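Long-range contact in putative capsid protein of prophage (Escherichia coli CFT073, PDB 3BQW), which probably serves as a major capsid protein that would build the head shell of a phage: residues 60-73 and 155-167. Numbering follows the deposited sequence.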
loop_
_atom_site.group_PDB
_atom_site.type_symbol
_atom_site.label_atom_id
_atom_site.label_comp_id
_atom_site.label_asym_id
_atom_site.label_seq_id
_atom_site.Cartn_x
_atom_site.Cartn_y
_atom_site.Cartn_z
ATOM N N SER A 60 -2.800 7.880 -18.296
ATOM C CA SER A 60 -1.412 8.164 -18.578
ATOM C C SER A 60 -0.736 8.788 -17.379
ATOM O O SER A 60 -1.388 9.279 -16.464
ATOM C CB SER A 60 -1.273 9.059 -19.818
ATOM O OG SER A 60 -1.820 10.332 -19.610
ATOM N N ALA A 61 0.591 8.747 -17.396
ATOM C CA ALA A 61 1.414 9.414 -16.394
ATOM C C ALA A 61 2.629 9.997 -17.094
ATOM O O ALA A 61 2.998 9.571 -18.188
ATOM C CB ALA A 61 1.844 8.432 -15.283
ATOM N N PHE A 62 3.219 11.003 -16.465
ATOM C CA PHE A 62 4.429 11.641 -16.959
ATOM C C PHE A 62 5.610 10.932 -16.329
ATOM O O PHE A 62 5.842 10.999 -15.117
ATOM C CB PHE A 62 4.415 13.117 -16.600
ATOM C CG PHE A 62 5.458 13.941 -17.317
ATOM C CD1 PHE A 62 5.208 14.452 -18.570
ATOM C CD2 PHE A 62 6.652 14.255 -16.697
ATOM C CE1 PHE A 62 6.146 15.235 -19.203
ATOM C CE2 PHE A 62 7.603 15.037 -17.324
ATOM C CZ PHE A 62 7.352 15.525 -18.565
ATOM N N CYS A 63 6.353 10.242 -17.174
ATOM C CA CYS A 63 7.433 9.391 -16.764
ATOM C C CYS A 63 8.758 10.013 -17.178
ATOM O O CYS A 63 8.936 10.405 -18.329
ATOM C CB CYS A 63 7.250 8.003 -17.387
ATOM S SG CYS A 63 5.811 7.166 -16.694
ATOM N N SER A 64 9.670 10.110 -16.216
ATOM C CA SER A 64 10.949 10.760 -16.402
ATOM C C SER A 64 12.083 9.843 -15.958
ATOM O O SER A 64 12.006 9.249 -14.896
ATOM C CB SER A 64 11.014 12.054 -15.577
ATOM O OG SER A 64 10.071 13.010 -16.007
ATOM N N PRO A 65 13.193 9.809 -16.731
ATOM C CA PRO A 65 14.318 9.053 -16.235
ATOM C C PRO A 65 15.013 9.820 -15.082
ATOM O O PRO A 65 14.739 11.018 -14.843
ATOM C CB PRO A 65 15.232 8.935 -17.468
ATOM C CG PRO A 65 14.914 10.087 -18.312
ATOM C CD PRO A 65 13.495 10.516 -17.986
ATOM N N MET A 66 15.912 9.126 -14.394
ATOM C CA MET A 66 16.634 9.690 -13.268
ATOM C C MET A 66 18.112 9.401 -13.477
ATOM O O MET A 66 18.477 8.408 -14.100
ATOM C CB MET A 66 16.151 9.089 -11.937
ATOM C CG MET A 66 14.660 9.346 -11.614
ATOM S SD MET A 66 14.031 8.614 -10.093
ATOM C CE MET A 66 15.154 9.315 -8.881
ATOM N N VAL A 67 18.951 10.296 -12.985
ATOM C CA VAL A 67 20.396 10.076 -12.918
ATOM C C VAL A 67 20.725 10.290 -11.443
ATOM O O VAL A 67 20.675 11.415 -10.944
ATOM C CB VAL A 67 21.172 11.053 -13.828
ATOM C CG1 VAL A 67 22.692 10.735 -13.828
ATOM C CG2 VAL A 67 20.625 11.004 -15.255
ATOM N N GLY A 68 20.985 9.197 -10.734
ATOM C CA GLY A 68 21.129 9.241 -9.290
ATOM C C GLY A 68 19.776 9.543 -8.676
ATOM O O GLY A 68 18.768 8.891 -8.995
ATOM N N SER A 69 19.755 10.547 -7.804
ATOM C CA SER A 69 18.521 11.035 -7.224
ATOM C C SER A 69 17.933 12.195 -8.044
ATOM O O SER A 69 16.938 12.787 -7.648
ATOM C CB SER A 69 18.771 11.501 -5.792
ATOM O OG SER A 69 19.310 12.821 -5.799
ATOM N N GLN A 70 18.527 12.521 -9.181
ATOM C CA GLN A 70 18.053 13.642 -9.974
ATOM C C GLN A 70 17.028 13.184 -11.023
ATOM O O GLN A 70 17.331 12.334 -11.860
ATOM C CB GLN A 70 19.237 14.304 -10.670
ATOM C CG GLN A 70 18.935 15.700 -11.207
ATOM C CD GLN A 70 18.985 16.788 -10.131
ATOM O OE1 GLN A 70 19.214 16.505 -8.941
ATOM N NE2 GLN A 70 18.771 18.044 -10.548
ATOM N N VAL A 71 15.821 13.754 -10.976
ATOM C CA VAL A 71 14.826 13.492 -12.012
ATOM C C VAL A 71 15.129 14.359 -13.239
ATOM O O VAL A 71 15.266 15.559 -13.114
ATOM C CB VAL A 71 13.387 13.721 -11.497
ATOM C CG1 VAL A 71 12.374 13.451 -12.605
ATOM C CG2 VAL A 71 13.141 12.831 -10.281
ATOM N N GLN A 72 15.250 13.733 -14.406
ATOM C CA GLN A 72 15.480 14.438 -15.683
ATOM C C GLN A 72 14.139 14.756 -16.336
ATOM O O GLN A 72 13.732 14.089 -17.293
ATOM C CB GLN A 72 16.306 13.585 -16.675
ATOM C CG GLN A 72 17.540 12.902 -16.116
ATOM C CD GLN A 72 18.575 13.886 -15.657
ATOM O OE1 GLN A 72 19.346 14.413 -16.463
ATOM N NE2 GLN A 72 18.607 14.148 -14.358
ATOM N N ARG A 73 13.471 15.794 -15.841
ATOM C CA ARG A 73 12.112 16.118 -16.275
ATOM C C ARG A 73 12.036 16.583 -17.732
ATOM O O ARG A 73 10.985 16.491 -18.357
ATOM C CB ARG A 73 11.479 17.167 -15.352
ATOM C CG ARG A 73 11.200 16.705 -13.907
ATOM C CD ARG A 73 10.092 17.579 -13.253
ATOM N NE ARG A 73 8.779 17.197 -13.777
ATOM C CZ ARG A 73 8.007 16.223 -13.272
ATOM N NH1 ARG A 73 8.375 15.525 -12.195
ATOM N NH2 ARG A 73 6.843 15.953 -13.851
ATOM N N GLY A 155 15.675 -5.515 -13.821
ATOM C CA GLY A 155 15.733 -5.307 -15.267
ATOM C C GLY A 155 15.339 -3.942 -15.806
ATOM O O GLY A 155 15.333 -3.743 -17.023
ATOM N N ILE A 156 15.002 -2.989 -14.938
ATOM C CA ILE A 156 14.768 -1.620 -15.406
ATOM C C ILE A 156 15.710 -0.668 -14.718
ATOM O O ILE A 156 16.317 -1.004 -13.702
ATOM C CB ILE A 156 13.307 -1.146 -15.196
ATOM C CG1 ILE A 156 12.986 -0.926 -13.697
ATOM C CG2 ILE A 156 12.359 -2.135 -15.853
ATOM C CD1 ILE A 156 11.577 -0.390 -13.434
ATOM N N GLU A 157 15.821 0.522 -15.290
ATOM C CA GLU A 157 16.478 1.628 -14.624
ATOM C C GLU A 157 15.458 2.481 -13.854
ATOM O O GLU A 157 14.349 2.749 -14.334
ATOM C CB GLU A 157 17.258 2.476 -15.622
ATOM C CG GLU A 157 18.692 1.979 -15.840
ATOM C CD GLU A 157 19.507 2.962 -16.658
ATOM O OE1 GLU A 157 18.954 3.486 -17.657
ATOM O OE2 GLU A 157 20.691 3.221 -16.303
ATOM N N ARG A 158 15.856 2.865 -12.645
ATOM C CA ARG A 158 15.069 3.723 -11.760
ATOM C C ARG A 158 14.532 4.959 -12.478
ATOM O O ARG A 158 15.282 5.673 -13.116
ATOM C CB ARG A 158 15.978 4.146 -10.627
ATOM C CG ARG A 158 15.342 4.685 -9.411
ATOM C CD ARG A 158 16.355 4.525 -8.282
ATOM N NE ARG A 158 15.886 5.115 -7.047
ATOM C CZ ARG A 158 16.308 6.270 -6.540
ATOM N NH1 ARG A 158 17.226 7.003 -7.160
ATOM N NH2 ARG A 158 15.783 6.700 -5.396
ATOM N N TYR A 159 13.225 5.192 -12.389
ATOM C CA TYR A 159 12.581 6.370 -13.009
ATOM C C TYR A 159 11.405 6.863 -12.160
ATOM O O TYR A 159 10.970 6.175 -11.250
ATOM C CB TYR A 159 12.105 6.032 -14.414
ATOM C CG TYR A 159 10.847 5.186 -14.467
ATOM C CD1 TYR A 159 9.599 5.784 -14.692
ATOM C CD2 TYR A 159 10.901 3.784 -14.300
ATOM C CE1 TYR A 159 8.450 5.043 -14.729
ATOM C CE2 TYR A 159 9.720 3.000 -14.357
ATOM C CZ TYR A 159 8.504 3.645 -14.551
ATOM O OH TYR A 159 7.328 2.932 -14.620
ATOM N N GLU A 160 10.900 8.054 -12.481
ATOM C CA GLU A 160 9.802 8.681 -11.736
ATOM C C GLU A 160 8.515 8.627 -12.548
ATOM O O GLU A 160 8.521 8.873 -13.740
ATOM C CB GLU A 160 10.124 10.140 -11.377
ATOM C CG GLU A 160 8.995 10.839 -10.612
ATOM C CD GLU A 160 9.128 12.334 -10.583
ATOM O OE1 GLU A 160 8.784 12.993 -11.601
ATOM O OE2 GLU A 160 9.551 12.855 -9.529
ATOM N N ILE A 161 7.426 8.262 -11.874
ATOM C CA ILE A 161 6.070 8.452 -12.368
ATOM C C ILE A 161 5.511 9.670 -11.658
ATOM O O ILE A 161 5.592 9.776 -10.421
ATOM C CB ILE A 161 5.127 7.262 -12.029
ATOM C CG1 ILE A 161 5.546 6.008 -12.772
ATOM C CG2 ILE A 161 3.681 7.599 -12.392
ATOM C CD1 ILE A 161 4.866 4.719 -12.209
ATOM N N ASP A 162 4.925 10.565 -12.435
ATOM C CA ASP A 162 4.294 11.752 -11.903
ATOM C C ASP A 162 2.854 11.833 -12.419
ATOM O O ASP A 162 2.609 11.978 -13.620
ATOM C CB ASP A 162 5.095 12.987 -12.303
ATOM C CG ASP A 162 4.593 14.255 -11.665
ATOM O OD1 ASP A 162 3.683 14.199 -10.800
ATOM O OD2 ASP A 162 5.127 15.335 -12.026
ATOM N N TRP A 163 1.920 11.704 -11.487
ATOM C CA TRP A 163 0.479 11.809 -11.768
ATOM C C TRP A 163 0.017 13.268 -11.835
ATOM O O TRP A 163 -1.139 13.527 -12.137
ATOM C CB TRP A 163 -0.308 11.078 -10.701
ATOM C CG TRP A 163 0.080 9.602 -10.564
ATOM C CD1 TRP A 163 0.773 9.023 -9.530
ATOM C CD2 TRP A 163 -0.175 8.557 -11.518
ATOM N NE1 TRP A 163 0.942 7.673 -9.779
ATOM C CE2 TRP A 163 0.366 7.358 -10.980
ATOM C CE3 TRP A 163 -0.809 8.515 -12.771
ATOM C CZ2 TRP A 163 0.286 6.137 -11.643
ATOM C CZ3 TRP A 163 -0.891 7.299 -13.433
ATOM C CH2 TRP A 163 -0.341 6.119 -12.866
ATOM N N LYS A 164 0.940 14.193 -11.553
ATOM C CA LYS A 164 0.756 15.642 -11.691
ATOM C C LYS A 164 -0.385 16.111 -10.794
ATOM O O LYS A 164 -1.397 16.622 -11.272
ATOM C CB LYS A 164 0.516 16.074 -13.161
ATOM C CG LYS A 164 1.634 15.729 -14.184
ATOM C CD LYS A 164 2.598 16.869 -14.516
ATOM C CE LYS A 164 3.234 16.730 -15.929
ATOM N NZ LYS A 164 4.574 17.428 -16.065
ATOM N N ILE A 165 -0.232 15.929 -9.490
ATOM C CA ILE A 165 -1.238 16.444 -8.572
ATOM C C ILE A 165 -1.100 17.988 -8.581
ATOM O O ILE A 165 0.014 18.509 -8.614
ATOM C CB ILE A 165 -1.117 15.799 -7.159
ATOM C CG1 ILE A 165 -2.458 15.926 -6.416
ATOM C CG2 ILE A 165 0.048 16.387 -6.358
ATOM C CD1 ILE A 165 -2.454 15.373 -4.995
ATOM N N PRO A 166 -2.212 18.725 -8.633
ATOM C CA PRO A 166 -2.044 20.180 -8.549
ATOM C C PRO A 166 -1.286 20.607 -7.285
ATOM O O PRO A 166 -1.455 20.002 -6.237
ATOM C CB PRO A 166 -3.494 20.703 -8.557
ATOM C CG PRO A 166 -4.251 19.631 -9.265
ATOM C CD PRO A 166 -3.629 18.358 -8.776
ATOM N N GLU A 167 -0.435 21.616 -7.424
ATOM C CA GLU A 167 0.356 22.158 -6.324
ATOM C C GLU A 167 -0.467 22.675 -5.155
ATOM O O GLU A 167 -0.074 22.519 -4.007
ATOM C CB GLU A 167 1.270 23.291 -6.827
ATOM C CG GLU A 167 2.395 22.809 -7.724
ATOM C CD GLU A 167 3.477 23.878 -7.991
ATOM O OE1 GLU A 167 3.182 25.106 -7.960
ATOM O OE2 GLU A 167 4.641 23.453 -8.231
HETATM O O HOH W 1 8.219 12.472 -14.132
HETATM O O HOH W 2 16.066 6.364 -15.532
HETATM O O HOH W 3 18.075 6.069 -12.688
HETATM O O HOH W 4 10.276 15.381 -9.465
#
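Antiparallel pairing of strands 61-67 and 159-162 forms the centre of a four-stranded sheet, with strand 70-79 beyond the first and strand 148-151 beyond the second. Phe62 pairs with Asp162 and Ser64 with Glu160 as hydrogen-bonded pairs; Glu160 N to Ser64 O is the straightest bond (2.9 Å, 172°). On the face carrying Phe62, Ser64, Glu160 and Asp162, Arg73 reaches back over the sheet, bent at chi3 (76°), and makes two salt bridges, NH1 to Glu160 OE1 and NH2 to Asp162 OD2, each 2.6 Å, the second a weak, bent hydrogen bond. Its guanidinium stands almost upright to the Asp162 carboxylate, planes 87° apart. The other oxygen, OD1, accepts from Lys164 N, which lies above the carboxylate plane, an Asx turn just where the strand ends. The 61-67/70-79 connection is a beta hairpin with a type II' turn from Val67 to Gln70. Lys164 lays NZ over the centre of the Phe62 ring, a cation-pi contact 3.8 Å from the centroid. A water accepts from Ser64 OG and donates to Phe62 O and Glu160 OE1. On the face carrying Cys63, Ile161 and Tyr159, Ala61 CB lies over the Trp163 six-membered ring and meets Ile161 CG2 at 3.5 Å, while Cys63 SG sits at the edge of the Tyr159 ring, whose hydroxyl hydrogen-bonds to Lys83 O.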